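Local coordinates for protein beta-galactosidase (Bacteroides thetaiotaomicron, PDB 5MUJ) that is a glycoside hydrolase, probably an arabinofuranosidase, that acts on the plant pectin rhamnogalacturonan II in a gut bacterium, at residues G107-Y112 with H180-L185. Numbering follows the deposited sequence.
Sequences GRVLSY and HEWESL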
# COMPACT_ATOMS: atom_id res chain seq x y z
N GLY A 107 -0.99 -19.24 -2.51
CA GLY A 107 0.37 -19.54 -2.06
C GLY A 107 1.22 -18.30 -2.19
O GLY A 107 0.74 -17.24 -2.60
N ARG A 108 2.50 -18.50 -1.86
CA ARG A 108 3.49 -17.42 -1.84
C ARG A 108 4.01 -16.99 -3.21
O ARG A 108 4.18 -17.82 -4.13
CB ARG A 108 4.68 -17.79 -0.96
CG ARG A 108 4.37 -18.02 0.51
CD ARG A 108 5.52 -18.76 1.13
NE ARG A 108 5.38 -19.14 2.51
CZ ARG A 108 4.91 -20.30 2.94
NH1 ARG A 108 4.39 -21.20 2.09
NH2 ARG A 108 4.90 -20.52 4.24
N VAL A 109 4.25 -15.68 -3.33
CA VAL A 109 4.99 -15.11 -4.47
C VAL A 109 6.33 -14.48 -4.10
O VAL A 109 7.16 -14.28 -5.00
CB VAL A 109 4.13 -14.09 -5.27
CG1 VAL A 109 2.91 -14.78 -5.88
CG2 VAL A 109 3.69 -12.94 -4.40
N LEU A 110 6.53 -14.16 -2.82
CA LEU A 110 7.84 -13.62 -2.29
C LEU A 110 8.04 -14.25 -0.93
O LEU A 110 7.31 -13.94 0.02
CB LEU A 110 7.86 -12.09 -2.17
CG LEU A 110 8.16 -11.12 -3.28
CD1 LEU A 110 8.56 -9.79 -2.63
CD2 LEU A 110 9.25 -11.54 -4.23
N SER A 111 9.01 -15.16 -0.86
CA SER A 111 9.23 -15.98 0.32
C SER A 111 10.53 -15.54 1.01
O SER A 111 11.38 -14.93 0.37
CB SER A 111 9.38 -17.43 -0.11
OG SER A 111 8.29 -17.84 -0.92
N TYR A 112 10.70 -15.94 2.27
CA TYR A 112 11.94 -15.71 2.99
C TYR A 112 13.09 -16.24 2.15
O TYR A 112 13.07 -17.38 1.69
CB TYR A 112 11.98 -16.39 4.36
CG TYR A 112 10.91 -15.95 5.32
CD1 TYR A 112 10.82 -14.62 5.75
CD2 TYR A 112 9.97 -16.87 5.79
CE1 TYR A 112 9.81 -14.24 6.60
CE2 TYR A 112 8.95 -16.49 6.65
CZ TYR A 112 8.89 -15.17 7.08
OH TYR A 112 7.90 -14.76 7.92
N HIS A 180 3.85 -18.54 -7.75
CA HIS A 180 5.23 -18.89 -8.02
C HIS A 180 6.09 -17.74 -7.52
O HIS A 180 5.62 -16.62 -7.35
CB HIS A 180 5.44 -19.12 -9.52
CG HIS A 180 5.45 -17.86 -10.32
ND1 HIS A 180 4.31 -17.16 -10.64
CD2 HIS A 180 6.48 -17.15 -10.85
CE1 HIS A 180 4.62 -16.08 -11.34
NE2 HIS A 180 5.94 -16.05 -11.48
N GLU A 181 7.37 -18.05 -7.33
CA GLU A 181 8.34 -17.06 -6.79
C GLU A 181 8.79 -16.08 -7.87
O GLU A 181 9.31 -16.46 -8.91
CB GLU A 181 9.55 -17.75 -6.15
CG GLU A 181 10.41 -16.83 -5.27
CD GLU A 181 9.87 -16.61 -3.86
OE1 GLU A 181 8.84 -17.19 -3.45
OE2 GLU A 181 10.49 -15.86 -3.10
N TRP A 182 8.62 -14.79 -7.59
CA TRP A 182 9.13 -13.76 -8.47
C TRP A 182 10.65 -13.61 -8.16
O TRP A 182 11.09 -13.99 -7.10
CB TRP A 182 8.38 -12.44 -8.20
CG TRP A 182 6.92 -12.42 -8.61
CD1 TRP A 182 5.99 -13.40 -8.44
CD2 TRP A 182 6.27 -11.34 -9.27
NE1 TRP A 182 4.79 -12.96 -8.91
CE2 TRP A 182 4.92 -11.71 -9.44
CE3 TRP A 182 6.69 -10.07 -9.70
CZ2 TRP A 182 3.99 -10.88 -10.06
CZ3 TRP A 182 5.77 -9.23 -10.30
CH2 TRP A 182 4.44 -9.64 -10.49
N GLU A 183 11.41 -13.19 -9.15
CA GLU A 183 12.86 -13.02 -9.04
C GLU A 183 13.18 -11.67 -8.47
O GLU A 183 12.52 -10.69 -8.74
CB GLU A 183 13.49 -13.13 -10.42
CG GLU A 183 13.28 -14.49 -11.05
CD GLU A 183 13.87 -14.68 -12.42
OE1 GLU A 183 14.33 -13.68 -13.04
OE2 GLU A 183 13.86 -15.85 -12.89
N SER A 184 14.23 -11.63 -7.68
CA SER A 184 14.63 -10.37 -7.05
C SER A 184 16.11 -10.07 -7.11
O SER A 184 16.94 -10.97 -7.30
CB SER A 184 14.07 -10.29 -5.67
OG SER A 184 14.56 -11.29 -4.86
N LEU A 185 16.40 -8.78 -7.01
CA LEU A 185 17.80 -8.28 -7.01
C LEU A 185 18.52 -8.57 -5.70
O LEU A 185 17.92 -8.62 -4.63
CB LEU A 185 17.85 -6.81 -7.34
CG LEU A 185 17.39 -6.39 -8.73
CD1 LEU A 185 17.69 -4.93 -8.95
CD2 LEU A 185 18.00 -7.24 -9.86
O HOH W 1 6.87 -18.78 -4.29
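Val109 and Trp182 form the tight, buried part of this contact. The two side chains run next to each other in one direction, with Val109 CB 3.7 Å from Trp182 CD1. A backbone hydrogen bond joins the same two residues. Trp182 N gives it, nearly straight (172°), to Val109 O, at 3.0 Å and in the carbonyl plane. Val109 CA also makes a CH...O contact of 3.3 Å with His180 O, which lies at the edge of the Trp182 ring. Leu110 reaches back with CD2 to within 4.2 Å of Trp182 CB, a looser apolar touch.

The other side is polar and nearer solvent. Glu181 has CG anti to its backbone N (chi1 -166°) and then bends at chi2 (81°), which brings its carboxylate to Ser111. Ser111 N donates to the syn lone pair of Glu181 OE2 at 2.8 Å. Ser111 OG donates to Glu181 OE1 at 2.7 Å, on the syn side but tilted a little out of the carboxylate plane. A water bridges Glu181 OE1 and Arg108 O by donating to both. OE2 has a second partner, a salt bridge to Arg122. An alanine at Ser111 lacks the hydroxyl, and the carboxylate would probably be freer to turn, though the backbone N-H and Arg122 would still hold OE2.

The contact joins neighbouring blades of what is probably a five-bladed beta-propeller. Residues 107-112 leave outermost strand 104-110, where Val109 and Leu110 form a classic beta bulge opposite Thr92 of strand 90-97. Residues 180-185 lead into the short edge strand 183-184 of the next sheet. Met148 of that sheet's strand 146-153 touches both Leu110 and Trp182.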